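Beta-N-acetylhexosaminidase (Arthrobacter aurescens, PDB 3RCN) probably hydrolyses terminal non-reducing N-acetyl-D-hexosamine residues from N-acetyl-beta-D-hexosaminides, as a glycoside hydrolase of family 20. Local coordinates at residues I279-E285 with E316-W322; L284-E288 with S325-K331; A256-L260 with S290-Y294. All blocks are in the same frame, centred on the assembly; numbering follows the deposited sequence.

Contact 1: I279-E285 with E316-W322; sequences INETVLE and EVPLTQW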
ATOM      1  N   ILE A 279      27.042  10.883   9.487  1.00 40.11           N
ATOM      2  CA  ILE A 279      27.747  10.011  10.418  1.00 36.23           C
ATOM      3  C   ILE A 279      27.738  10.557  11.849  1.00 40.66           C
ATOM      4  O   ILE A 279      28.059  11.722  12.098  1.00 46.85           O
ATOM      5  CB  ILE A 279      29.179   9.711   9.938  1.00 41.12           C
ATOM      6  CG1 ILE A 279      29.138   9.071   8.548  1.00 40.93           C
ATOM      7  CG2 ILE A 279      29.912   8.793  10.922  1.00 33.90           C
ATOM      8  CD1 ILE A 279      30.506   8.721   8.006  1.00 37.84           C
ATOM      9  N   ASN A 280      27.339   9.695  12.776  1.00 34.77           N
ATOM     10  CA  ASN A 280      27.210  10.051  14.174  1.00 38.34           C
ATOM     11  C   ASN A 280      28.475   9.728  14.980  1.00 48.84           C
ATOM     12  O   ASN A 280      28.965   8.595  14.969  1.00 46.93           O
ATOM     13  CB  ASN A 280      26.023   9.301  14.773  1.00 35.04           C
ATOM     14  CG  ASN A 280      25.411  10.033  15.934  1.00 36.88           C
ATOM     15  OD1 ASN A 280      25.999  10.968  16.470  1.00 45.55           O
ATOM     16  ND2 ASN A 280      24.220   9.619  16.328  1.00 32.70           N
ATOM     17  N   GLU A 281      29.005  10.720  15.688  1.00 47.10           N
ATOM     18  CA  GLU A 281      30.114  10.464  16.590  1.00 43.81           C
ATOM     19  C   GLU A 281      29.617   9.759  17.851  1.00 37.80           C
ATOM     20  O   GLU A 281      30.395   9.179  18.616  1.00 38.97           O
ATOM     21  CB  GLU A 281      30.842  11.761  16.947  1.00 55.28           C
ATOM     22  CG  GLU A 281      31.875  12.203  15.916  1.00 62.98           C
ATOM     23  CD  GLU A 281      32.734  13.373  16.394  1.00 73.37           C
ATOM     24  OE1 GLU A 281      32.623  13.767  17.578  1.00 73.28           O
ATOM     25  OE2 GLU A 281      33.526  13.895  15.578  1.00 79.16           O
ATOM     26  N   THR A 282      28.312   9.799  18.072  1.00 41.98           N
ATOM     27  CA  THR A 282      27.756   9.132  19.237  1.00 38.25           C
ATOM     28  C   THR A 282      27.472   7.662  18.936  1.00 36.06           C
ATOM     29  O   THR A 282      26.656   7.338  18.087  1.00 41.15           O
ATOM     30  CB  THR A 282      26.513   9.869  19.725  1.00 31.91           C
ATOM     31  OG1 THR A 282      26.920  11.144  20.230  1.00 36.72           O
ATOM     32  CG2 THR A 282      25.809   9.094  20.831  1.00 31.26           C
ATOM     33  N   VAL A 283      28.155   6.775  19.648  1.00 37.14           N
ATOM     34  CA  VAL A 283      28.076   5.349  19.355  1.00 33.68           C
ATOM     35  C   VAL A 283      27.966   4.521  20.627  1.00 29.50           C
ATOM     36  O   VAL A 283      27.996   5.060  21.732  1.00 34.84           O
ATOM     37  CB  VAL A 283      29.288   4.896  18.522  1.00 32.17           C
ATOM     38  CG1 VAL A 283      29.321   5.659  17.222  1.00 32.67           C
ATOM     39  CG2 VAL A 283      30.580   5.136  19.275  1.00 28.76           C
ATOM     40  N   LEU A 284      27.836   3.212  20.479  1.00 26.17           N
ATOM     41  CA  LEU A 284      27.748   2.351  21.649  1.00 26.09           C
ATOM     42  C   LEU A 284      29.005   2.438  22.507  1.00 35.83           C
ATOM     43  O   LEU A 284      30.120   2.619  22.011  1.00 36.04           O
ATOM     44  CB  LEU A 284      27.530   0.898  21.244  1.00 30.22           C
ATOM     45  CG  LEU A 284      26.201   0.574  20.558  1.00 42.80           C
ATOM     46  CD1 LEU A 284      26.162  -0.898  20.209  1.00 45.31           C
ATOM     47  CD2 LEU A 284      25.012   0.945  21.433  1.00 42.64           C
ATOM     48  N   GLU A 285      28.811   2.297  23.808  1.00 38.28           N
ATOM     49  CA  GLU A 285      29.911   2.066  24.697  1.00 39.72           C
ATOM     50  C   GLU A 285      30.011   0.553  24.723  1.00 44.52           C
ATOM     51  O   GLU A 285      29.101  -0.117  25.196  1.00 47.06           O
ATOM     52  CB  GLU A 285      29.583   2.601  26.086  1.00 45.50           C
ATOM     53  CG  GLU A 285      30.641   2.256  27.126  1.00 64.87           C
ATOM     54  CD  GLU A 285      30.355   2.859  28.493  1.00 72.03           C
ATOM     55  OE1 GLU A 285      31.075   3.810  28.881  1.00 70.30           O
ATOM     56  OE2 GLU A 285      29.422   2.375  29.178  1.00 71.71           O
ATOM     57  N   GLU A 316      31.025   2.626   9.529  1.00 66.45           N
ATOM     58  CA  GLU A 316      31.069   4.014   9.993  1.00 66.44           C
ATOM     59  C   GLU A 316      31.064   4.217  11.511  1.00 60.29           C
ATOM     60  O   GLU A 316      30.111   4.774  12.066  1.00 60.04           O
ATOM     61  CB  GLU A 316      29.940   4.820   9.331  1.00 67.43           C
ATOM     62  CG  GLU A 316      29.786   4.505   7.839  1.00 79.19           C
ATOM     63  CD  GLU A 316      28.888   5.481   7.084  1.00 90.68           C
ATOM     64  OE1 GLU A 316      28.143   6.254   7.727  1.00 94.46           O
ATOM     65  OE2 GLU A 316      28.932   5.469   5.833  1.00 92.42           O
ATOM     66  N   VAL A 317      32.124   3.770  12.179  1.00 49.15           N
ATOM     67  CA  VAL A 317      32.290   4.115  13.581  1.00 52.04           C
ATOM     68  C   VAL A 317      33.537   4.964  13.829  1.00 52.73           C
ATOM     69  O   VAL A 317      34.659   4.454  13.805  1.00 57.91           O
ATOM     70  CB  VAL A 317      32.315   2.868  14.484  1.00 56.51           C
ATOM     71  CG1 VAL A 317      31.912   3.246  15.897  1.00 57.32           C
ATOM     72  CG2 VAL A 317      31.376   1.797  13.940  1.00 57.04           C
ATOM     73  N   PRO A 318      33.330   6.261  14.106  1.00 48.19           N
ATOM     74  CA  PRO A 318      34.368   7.224  14.503  1.00 45.58           C
ATOM     75  C   PRO A 318      34.948   6.818  15.846  1.00 45.36           C
ATOM     76  O   PRO A 318      34.199   6.343  16.692  1.00 46.26           O
ATOM     77  CB  PRO A 318      33.587   8.538  14.663  1.00 43.28           C
ATOM     78  CG  PRO A 318      32.351   8.354  13.846  1.00 37.95           C
ATOM     79  CD  PRO A 318      32.010   6.896  13.965  1.00 36.84           C
ATOM     80  N   LEU A 319      36.247   6.997  16.050  1.00 48.37           N
ATOM     81  CA  LEU A 319      36.870   6.487  17.268  1.00 48.02           C
ATOM     82  C   LEU A 319      36.927   7.545  18.354  1.00 51.81           C
ATOM     83  O   LEU A 319      37.391   7.281  19.463  1.00 53.20           O
ATOM     84  CB  LEU A 319      38.278   6.006  16.980  1.00 38.87           C
ATOM     85  CG  LEU A 319      38.450   4.981  15.869  1.00 40.99           C
ATOM     86  CD1 LEU A 319      39.934   4.792  15.637  1.00 44.44           C
ATOM     87  CD2 LEU A 319      37.784   3.665  16.216  1.00 43.41           C
ATOM     88  N   THR A 320      36.452   8.741  18.026  1.00 40.75           N
ATOM     89  CA  THR A 320      36.575   9.876  18.921  1.00 44.57           C
ATOM     90  C   THR A 320      36.067   9.560  20.316  1.00 39.70           C
ATOM     91  O   THR A 320      36.777   9.762  21.294  1.00 40.26           O
ATOM     92  CB  THR A 320      35.797  11.073  18.380  1.00 55.59           C
ATOM     93  OG1 THR A 320      36.224  11.329  17.038  1.00 62.87           O
ATOM     94  CG2 THR A 320      36.029  12.309  19.255  1.00 51.05           C
ATOM     95  N   GLN A 321      34.833   9.068  20.400  1.00 36.24           N
ATOM     96  CA  GLN A 321      34.240   8.732  21.685  1.00 32.60           C
ATOM     97  C   GLN A 321      35.109   7.719  22.442  1.00 36.62           C
ATOM     98  O   GLN A 321      35.388   7.884  23.628  1.00 43.83           O
ATOM     99  CB  GLN A 321      32.834   8.179  21.484  1.00 26.40           C
ATOM    100  CG  GLN A 321      32.132   7.701  22.760  1.00 33.63           C
ATOM    101  CD  GLN A 321      30.737   7.127  22.479  1.00 41.88           C
ATOM    102  OE1 GLN A 321      29.914   7.749  21.787  1.00 40.05           O
ATOM    103  NE2 GLN A 321      30.472   5.931  23.004  1.00 39.76           N
ATOM    104  N   TRP A 322      35.544   6.680  21.744  1.00 29.95           N
ATOM    105  CA  TRP A 322      36.272   5.594  22.382  1.00 39.41           C
ATOM    106  C   TRP A 322      37.651   6.036  22.858  1.00 38.70           C
ATOM    107  O   TRP A 322      38.106   5.621  23.914  1.00 35.63           O
ATOM    108  CB  TRP A 322      36.405   4.412  21.434  1.00 37.15           C
ATOM    109  CG  TRP A 322      35.152   3.634  21.244  1.00 34.99           C
ATOM    110  CD1 TRP A 322      33.995   3.741  21.962  1.00 35.90           C
ATOM    111  CD2 TRP A 322      34.928   2.616  20.262  1.00 35.89           C
ATOM    112  NE1 TRP A 322      33.064   2.843  21.484  1.00 34.25           N
ATOM    113  CE2 TRP A 322      33.618   2.140  20.443  1.00 31.92           C
ATOM    114  CE3 TRP A 322      35.721   2.045  19.256  1.00 39.49           C
ATOM    115  CZ2 TRP A 322      33.081   1.128  19.655  1.00 36.01           C
ATOM    116  CZ3 TRP A 322      35.187   1.043  18.474  1.00 39.60           C
ATOM    117  CH2 TRP A 322      33.879   0.596  18.675  1.00 42.50           C
TER
HETATM  118  O   HOH W   1      27.804   5.946  13.842  1.00 46.23           O
HETATM  119  O   HOH W   2      33.133   8.740  18.125  1.00 34.21           O
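Two loops of the catalytic domain are joined here by a side-chain amide: Gln321, at the start of the short helix 320-323, grips both backbone polar groups of Val283. Its chain runs out extended, with CG anti to the backbone N (chi1 176°), and it passes the Val283 side chain in the opposite direction, which lays the amide alongside that residue's backbone. Val283 N points almost straight at Gln321 OE1, 2.9 Å away, while Gln321 NE2 returns a bond of 2.9 Å to Val283 O from well above that carbonyl's plane. With an oxygen and a nitrogen both engaged, the amide is unlikely to flip. One residue on, the indole of Trp322 offers NE1 to Leu284 O in the plane of its ring, 3.0 Å away and nearly along the C=O axis. Val283 also packs CG1 against Val317 CG1 at 3.8 Å. Earlier in both segments, Pro318 CG lies 3.8 Å from Ile279 CG2, and a water hydrogen-bonds to Glu281 O and Gln321 N. Asn280 shapes the first loop through an Asx turn, OD1 accepting from Thr282 N, and its ND2 is held by Gln251 and Asp179. Poorly ordered Glu316, the predicted proton donor, crosses Ile279 at about a right angle, with a glycerol molecule nearby. Such loops following the strands of an alpha/beta barrel typically build the active site, and this pair probably borders the sugar pocket.

Contact 2: L284-E288 with S325-K331; sequences LEVSE and SAQAQAK. With SO4 (sulfate ion), chain C; SO4 (sulfate ion), chain D.
Gln327 faces the loop 284-288 from the first turn of helix 326-335 and works with both ends of its amide. CG stands anti to the backbone N (chi1 -179°) and the chain then bends at chi2, bringing NE2 within 2.9 Å of Val286 O, a bond that lies close to the amide plane. The same nitrogen donates to O3 of the chain C sulfate at 3.1 Å. On the other branch, OE1 accepts from a water that in turn accepts from Val286 N, so direct and water-mediated links hold the two polar groups of one loop residue. Glu285 crosses this amide obliquely, its extended chain resting CG on Gln327 CD at 3.6 Å.

The chain C sulfate, probably from the crystallisation liquor, occupies an anion site at a helix N terminus: Ser287 is the N-cap of helix 288-304, and Glu288 N donates to sulfate O2 at 2.7 Å. The positive end of that helix would be expected to help hold the anion. Ser287 OG itself bonds to Ser290 OG. The opposing helix is capped too, with Ser325 OG accepting from Ala328 N.

Lys331, one turn beyond Gln327, completes the site. Its NZ meets O2 of the same sulfate at 3.1 Å and makes a salt bridge of 3.3 Å to Glu288 OE2, approaching on the anti lone pair of that carboxylate. Glu334, on the lysine's own helix, is a second salt-bridge partner of the same NZ.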
ATOM      1  N   LEU A 284      27.836   3.212  20.479  1.00 26.17           N
ATOM      2  CA  LEU A 284      27.748   2.351  21.649  1.00 26.09           C
ATOM      3  C   LEU A 284      29.005   2.438  22.507  1.00 35.83           C
ATOM      4  O   LEU A 284      30.120   2.619  22.011  1.00 36.04           O
ATOM      5  CB  LEU A 284      27.530   0.898  21.244  1.00 30.22           C
ATOM      6  CG  LEU A 284      26.201   0.574  20.558  1.00 42.80           C
ATOM      7  CD1 LEU A 284      26.162  -0.898  20.209  1.00 45.31           C
ATOM      8  CD2 LEU A 284      25.012   0.945  21.433  1.00 42.64           C
ATOM      9  N   GLU A 285      28.811   2.297  23.808  1.00 38.28           N
ATOM     10  CA  GLU A 285      29.911   2.066  24.697  1.00 39.72           C
ATOM     11  C   GLU A 285      30.011   0.553  24.723  1.00 44.52           C
ATOM     12  O   GLU A 285      29.101  -0.117  25.196  1.00 47.06           O
ATOM     13  CB  GLU A 285      29.583   2.601  26.086  1.00 45.50           C
ATOM     14  CG  GLU A 285      30.641   2.256  27.126  1.00 64.87           C
ATOM     15  CD  GLU A 285      30.355   2.859  28.493  1.00 72.03           C
ATOM     16  OE1 GLU A 285      31.075   3.810  28.881  1.00 70.30           O
ATOM     17  OE2 GLU A 285      29.422   2.375  29.178  1.00 71.71           O
ATOM     18  N   VAL A 286      31.110   0.014  24.196  1.00 40.38           N
ATOM     19  CA  VAL A 286      31.290  -1.431  24.141  1.00 42.14           C
ATOM     20  C   VAL A 286      31.718  -1.982  25.500  1.00 40.26           C
ATOM     21  O   VAL A 286      32.719  -1.561  26.072  1.00 45.78           O
ATOM     22  CB  VAL A 286      32.293  -1.851  23.056  1.00 43.66           C
ATOM     23  CG1 VAL A 286      31.895  -1.248  21.725  1.00 42.77           C
ATOM     24  CG2 VAL A 286      33.679  -1.414  23.425  1.00 52.03           C
ATOM     25  N   SER A 287      30.971  -2.964  25.983  1.00 37.83           N
ATOM     26  CA  SER A 287      31.063  -3.397  27.367  1.00 43.72           C
ATOM     27  C   SER A 287      30.163  -4.599  27.544  1.00 45.62           C
ATOM     28  O   SER A 287      29.432  -4.982  26.626  1.00 51.17           O
ATOM     29  CB  SER A 287      30.595  -2.292  28.308  1.00 42.25           C
ATOM     30  OG  SER A 287      29.211  -2.066  28.147  1.00 41.02           O
ATOM     31  N   GLU A 288      30.238  -5.213  28.717  1.00 40.21           N
ATOM     32  CA  GLU A 288      29.522  -6.453  28.946  1.00 47.62           C
ATOM     33  C   GLU A 288      28.035  -6.192  28.895  1.00 49.02           C
ATOM     34  O   GLU A 288      27.273  -7.022  28.395  1.00 49.69           O
ATOM     35  CB  GLU A 288      29.914  -7.097  30.284  1.00 49.88           C
ATOM     36  CG  GLU A 288      31.326  -7.659  30.323  1.00 58.34           C
ATOM     37  CD  GLU A 288      31.635  -8.618  29.175  1.00 71.29           C
ATOM     38  OE1 GLU A 288      30.736  -9.381  28.747  1.00 70.86           O
ATOM     39  OE2 GLU A 288      32.794  -8.607  28.698  1.00 77.58           O
ATOM     40  N   SER A 325      37.349   7.829  26.077  1.00 39.70           N
ATOM     41  CA  SER A 325      36.565   7.103  27.073  1.00 37.09           C
ATOM     42  C   SER A 325      37.422   6.344  28.091  1.00 43.02           C
ATOM     43  O   SER A 325      38.094   5.375  27.738  1.00 44.86           O
ATOM     44  CB  SER A 325      35.644   6.122  26.355  1.00 36.20           C
ATOM     45  OG  SER A 325      34.869   5.385  27.274  1.00 36.88           O
ATOM     46  N   ALA A 326      37.381   6.761  29.354  1.00 40.50           N
ATOM     47  CA  ALA A 326      38.068   6.014  30.401  1.00 45.57           C
ATOM     48  C   ALA A 326      37.624   4.549  30.408  1.00 48.26           C
ATOM     49  O   ALA A 326      38.430   3.658  30.674  1.00 51.50           O
ATOM     50  CB  ALA A 326      37.855   6.650  31.771  1.00 41.81           C
ATOM     51  N   GLN A 327      36.351   4.294  30.102  1.00 38.53           N
ATOM     52  CA  GLN A 327      35.839   2.920  30.111  1.00 37.25           C
ATOM     53  C   GLN A 327      36.383   2.103  28.949  1.00 35.01           C
ATOM     54  O   GLN A 327      36.677   0.920  29.087  1.00 34.82           O
ATOM     55  CB  GLN A 327      34.307   2.904  30.067  1.00 29.35           C
ATOM     56  CG  GLN A 327      33.678   1.505  30.095  1.00 28.06           C
ATOM     57  CD  GLN A 327      33.594   0.833  28.724  1.00 33.93           C
ATOM     58  OE1 GLN A 327      33.692   1.488  27.681  1.00 34.78           O
ATOM     59  NE2 GLN A 327      33.422  -0.493  28.725  1.00 30.32           N
ATOM     60  N   ALA A 328      36.485   2.738  27.792  1.00 32.90           N
ATOM     61  CA  ALA A 328      36.949   2.068  26.597  1.00 38.10           C
ATOM     62  C   ALA A 328      38.429   1.709  26.766  1.00 42.24           C
ATOM     63  O   ALA A 328      38.861   0.601  26.447  1.00 35.69           O
ATOM     64  CB  ALA A 328      36.729   2.970  25.382  1.00 29.84           C
ATOM     65  N   GLN A 329      39.198   2.662  27.283  1.00 45.37           N
ATOM     66  CA  GLN A 329      40.605   2.440  27.579  1.00 42.15           C
ATOM     67  C   GLN A 329      40.779   1.259  28.522  1.00 38.79           C
ATOM     68  O   GLN A 329      41.514   0.327  28.218  1.00 45.75           O
ATOM     69  CB  GLN A 329      41.215   3.704  28.172  1.00 44.16           C
ATOM     70  CG  GLN A 329      41.148   4.900  27.225  1.00 54.55           C
ATOM     71  CD  GLN A 329      42.019   4.723  25.979  1.00 61.82           C
ATOM     72  OE1 GLN A 329      42.790   3.765  25.870  1.00 61.93           O
ATOM     73  NE2 GLN A 329      41.901   5.657  25.036  1.00 61.56           N
ATOM     74  N   ALA A 330      40.085   1.290  29.656  1.00 34.69           N
ATOM     75  CA  ALA A 330      40.109   0.173  30.597  1.00 35.20           C
ATOM     76  C   ALA A 330      39.816  -1.164  29.902  1.00 38.64           C
ATOM     77  O   ALA A 330      40.536  -2.146  30.101  1.00 45.92           O
ATOM     78  CB  ALA A 330      39.122   0.409  31.748  1.00 29.85           C
ATOM     79  N   LYS A 331      38.772  -1.188  29.080  1.00 27.28           N
ATOM     80  CA  LYS A 331      38.344  -2.409  28.386  1.00 40.14           C
ATOM     81  C   LYS A 331      39.402  -2.985  27.445  1.00 35.80           C
ATOM     82  O   LYS A 331      39.619  -4.193  27.392  1.00 40.00           O
ATOM     83  CB  LYS A 331      37.054  -2.157  27.594  1.00 37.24           C
ATOM     84  CG  LYS A 331      36.375  -3.437  27.174  1.00 33.46           C
ATOM     85  CD  LYS A 331      35.979  -4.221  28.403  1.00 35.43           C
ATOM     86  CE  LYS A 331      35.361  -5.546  28.056  1.00 44.56           C
ATOM     87  NZ  LYS A 331      35.012  -6.247  29.312  1.00 48.55           N
TER
HETATM   88  S   SO4 C 553      32.929  -3.833  31.266  1.00 68.92           S
HETATM   89  O1  SO4 C 553      31.752  -3.529  32.087  1.00 68.43           O
HETATM   90  O2  SO4 C 553      32.514  -4.490  30.030  1.00 71.20           O
HETATM   91  O3  SO4 C 553      33.644  -2.602  30.933  1.00 55.48           O
HETATM   92  O4  SO4 C 553      33.810  -4.728  32.011  1.00 75.68           O
HETATM   93  S   SO4 D 554      44.118   5.473  21.629  1.00134.98           S
HETATM   94  O1  SO4 D 554      43.551   6.519  22.479  1.00130.56           O
HETATM   95  O2  SO4 D 554      43.574   5.567  20.274  1.00137.52           O
HETATM   96  O3  SO4 D 554      45.566   5.648  21.563  1.00137.86           O
HETATM   97  O4  SO4 D 554      43.796   4.157  22.179  1.00133.05           O
HETATM   98  O   HOH W   3      33.223   1.755  24.735  1.00 51.46           O

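Contact 3: A256-L260 with S290-Y294; sequences AYPEL and SLEFY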
ATOM      1  N   ALA A 256      16.613   5.229  23.821  1.00 31.88           N
ATOM      2  CA  ALA A 256      15.766   4.309  24.565  1.00 28.87           C
ATOM      3  C   ALA A 256      16.406   3.879  25.881  1.00 41.38           C
ATOM      4  O   ALA A 256      15.771   3.965  26.933  1.00 49.72           O
ATOM      5  CB  ALA A 256      15.456   3.077  23.707  1.00 21.19           C
ATOM      6  N   TYR A 257      17.659   3.414  25.808  1.00 45.14           N
ATOM      7  CA  TYR A 257      18.393   2.890  26.965  1.00 40.66           C
ATOM      8  C   TYR A 257      19.786   3.517  27.070  1.00 46.54           C
ATOM      9  O   TYR A 257      20.754   2.967  26.550  1.00 41.05           O
ATOM     10  CB  TYR A 257      18.506   1.360  26.876  1.00 33.28           C
ATOM     11  CG  TYR A 257      17.166   0.658  26.979  1.00 36.68           C
ATOM     12  CD1 TYR A 257      16.646   0.301  28.215  1.00 37.13           C
ATOM     13  CD2 TYR A 257      16.408   0.374  25.847  1.00 32.07           C
ATOM     14  CE1 TYR A 257      15.423  -0.327  28.329  1.00 25.76           C
ATOM     15  CE2 TYR A 257      15.171  -0.258  25.956  1.00 27.93           C
ATOM     16  CZ  TYR A 257      14.688  -0.601  27.204  1.00 31.83           C
ATOM     17  OH  TYR A 257      13.470  -1.228  27.344  1.00 40.85           O
ATOM     18  N   PRO A 258      19.887   4.668  27.758  1.00 48.89           N
ATOM     19  CA  PRO A 258      21.096   5.508  27.754  1.00 48.51           C
ATOM     20  C   PRO A 258      22.366   4.820  28.252  1.00 46.62           C
ATOM     21  O   PRO A 258      23.463   5.282  27.938  1.00 42.06           O
ATOM     22  CB  PRO A 258      20.724   6.674  28.681  1.00 42.08           C
ATOM     23  CG  PRO A 258      19.250   6.697  28.692  1.00 39.50           C
ATOM     24  CD  PRO A 258      18.810   5.269  28.561  1.00 42.70           C
ATOM     25  N   GLU A 259      22.207   3.735  29.004  0.52 46.65           N
ATOM     26  CA  GLU A 259      23.339   2.989  29.538  0.52 46.01           C
ATOM     27  C   GLU A 259      24.231   2.506  28.408  0.52 42.40           C
ATOM     28  O   GLU A 259      25.436   2.340  28.579  0.52 44.16           O
ATOM     29  CB  GLU A 259      22.849   1.784  30.342  0.52 49.46           C
ATOM     30  CG  GLU A 259      21.605   2.057  31.171  0.52 52.42           C
ATOM     31  CD  GLU A 259      20.314   1.835  30.395  0.52 48.19           C
ATOM     32  OE1 GLU A 259      19.579   2.817  30.157  0.52 42.56           O
ATOM     33  OE2 GLU A 259      20.033   0.673  30.040  0.52 46.81           O
ATOM     34  N   LEU A 260      23.623   2.287  27.248  1.00 38.50           N
ATOM     35  CA  LEU A 260      24.328   1.757  26.085  1.00 36.17           C
ATOM     36  C   LEU A 260      25.334   2.741  25.486  1.00 34.40           C
ATOM     37  O   LEU A 260      26.145   2.368  24.640  1.00 28.69           O
ATOM     38  CB  LEU A 260      23.331   1.347  25.001  1.00 32.62           C
ATOM     39  CG  LEU A 260      22.362   0.217  25.346  1.00 34.85           C
ATOM     40  CD1 LEU A 260      21.374  -0.047  24.194  1.00 22.88           C
ATOM     41  CD2 LEU A 260      23.145  -1.026  25.713  1.00 34.29           C
ATOM     42  N   SER A 290      26.301  -3.697  27.195  1.00 30.99           N
ATOM     43  CA  SER A 290      25.936  -3.572  25.777  1.00 32.03           C
ATOM     44  C   SER A 290      25.835  -4.950  25.152  1.00 35.26           C
ATOM     45  O   SER A 290      24.844  -5.275  24.492  1.00 29.97           O
ATOM     46  CB  SER A 290      26.990  -2.802  24.986  1.00 32.54           C
ATOM     47  OG  SER A 290      27.359  -1.620  25.640  1.00 46.23           O
ATOM     48  N   LEU A 291      26.884  -5.750  25.349  1.00 28.98           N
ATOM     49  CA  LEU A 291      26.928  -7.099  24.806  1.00 31.84           C
ATOM     50  C   LEU A 291      25.718  -7.923  25.216  1.00 34.73           C
ATOM     51  O   LEU A 291      25.109  -8.585  24.375  1.00 40.38           O
ATOM     52  CB  LEU A 291      28.214  -7.816  25.230  1.00 38.79           C
ATOM     53  CG  LEU A 291      29.289  -7.821  24.151  1.00 40.14           C
ATOM     54  CD1 LEU A 291      30.504  -8.587  24.611  1.00 41.83           C
ATOM     55  CD2 LEU A 291      28.708  -8.415  22.863  1.00 37.19           C
ATOM     56  N   GLU A 292      25.374  -7.890  26.503  1.00 31.14           N
ATOM     57  CA  GLU A 292      24.241  -8.664  26.984  1.00 45.73           C
ATOM     58  C   GLU A 292      22.935  -8.155  26.347  1.00 42.49           C
ATOM     59  O   GLU A 292      22.058  -8.936  25.960  1.00 29.80           O
ATOM     60  CB  GLU A 292      24.153  -8.615  28.513  1.00 56.96           C
ATOM     61  CG  GLU A 292      22.971  -9.402  29.083  1.00 72.70           C
ATOM     62  CD  GLU A 292      22.382  -8.768  30.342  1.00 87.52           C
ATOM     63  OE1 GLU A 292      23.149  -8.126  31.099  1.00 88.87           O
ATOM     64  OE2 GLU A 292      21.153  -8.911  30.570  1.00 90.77           O
ATOM     65  N   PHE A 293      22.824  -6.835  26.241  1.00 35.08           N
ATOM     66  CA  PHE A 293      21.648  -6.215  25.670  1.00 37.78           C
ATOM     67  C   PHE A 293      21.420  -6.754  24.265  1.00 39.58           C
ATOM     68  O   PHE A 293      20.329  -7.214  23.931  1.00 37.03           O
ATOM     69  CB  PHE A 293      21.834  -4.701  25.633  1.00 38.43           C
ATOM     70  CG  PHE A 293      20.606  -3.955  25.222  1.00 44.10           C
ATOM     71  CD1 PHE A 293      20.346  -3.706  23.880  1.00 46.99           C
ATOM     72  CD2 PHE A 293      19.707  -3.495  26.172  1.00 39.54           C
ATOM     73  CE1 PHE A 293      19.209  -3.016  23.496  1.00 37.16           C
ATOM     74  CE2 PHE A 293      18.571  -2.803  25.790  1.00 33.96           C
ATOM     75  CZ  PHE A 293      18.324  -2.567  24.449  1.00 32.90           C
ATOM     76  N   TYR A 294      22.466  -6.719  23.451  1.00 33.38           N
ATOM     77  CA  TYR A 294      22.328  -7.075  22.054  1.00 30.30           C
ATOM     78  C   TYR A 294      22.268  -8.577  21.793  1.00 32.20           C
ATOM     79  O   TYR A 294      21.840  -8.992  20.726  1.00 37.41           O
ATOM     80  CB  TYR A 294      23.421  -6.418  21.230  1.00 26.13           C
ATOM     81  CG  TYR A 294      23.096  -4.994  20.900  1.00 27.82           C
ATOM     82  CD1 TYR A 294      23.522  -3.962  21.719  1.00 30.36           C
ATOM     83  CD2 TYR A 294      22.337  -4.677  19.779  1.00 29.10           C
ATOM     84  CE1 TYR A 294      23.215  -2.650  21.430  1.00 34.79           C
ATOM     85  CE2 TYR A 294      22.019  -3.363  19.478  1.00 25.83           C
ATOM     86  CZ  TYR A 294      22.461  -2.357  20.309  1.00 33.59           C
ATOM     87  OH  TYR A 294      22.162  -1.051  20.023  1.00 32.62           O
TER
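Phe293 swings its ring out from helix 288-304 with CG anti to the backbone N (chi1 -173°), while Leu260 sets CG anti to its carbonyl carbon (chi1 -63°), and together these rotations send the fork of the leucine onto the phenyl group. The two side chains meet at about a right angle. Leu260 CD1 sits over the centre of the Phe293 ring, 3.8 Å from its centroid and only 13° off the normal, a CH-pi contact. The other methyl, CD2, drops back toward the helix backbone and rests 3.8 Å from Ser290 CA, so one methyl covers the ring and the other the root of the side chain where it leaves the helix. CD1 also reaches the Tyr294 ring obliquely, at 4.2 Å from CE1.

Tyr257, the first residue to leave helix 251-256, approaches the far end of the phenyl group. Phe293 CE2 lies over one face of the tyrosine ring, toward its rim, and Tyr257 CD2 is 3.8 Å from Phe293 CZ. Tyr189 joins both, stacking on Phe293 and meeting Tyr257 edge-to-face, and the Tyr257 hydroxyl is tied to Lys191 N. Replacing Phe293 with an alanine would probably leave Leu260 CD1 without the ring face it rests on and strip the Tyr257 and Tyr189 rings of their shared partner, opening a gap between turn and helix.

The 3-10 turn 258-260 is itself closed by Leu260 N bonding to Tyr257 O. What results is an apolar, largely aromatic cluster that seats the turn after helix 251-256 against helix 288-304, the helix that lies between strands 239-243 and 309-313 in the family 20 alpha/beta barrel.

How the contacts relate
Following the chain, helix 251-256 runs into the turn 256-260, and contact 3 closes the long loop from there to the start of helix 288-304. Before that helix begins, the chain passes through 279-288, which supplies the first segments of contacts 1 and 2. These two share Leu284 and Glu285, and contact 1 closes the shorter excursion, over helix 288-304 and strand 309-313 to 316-322; contact 2 reaches onward to helix 326-335. Contact 3 crosses both, its segments alternating with theirs. Glu285 joins all three, its backbone N meeting Leu260 O, and Trp322 packs on Val286 between contacts 1 and 2.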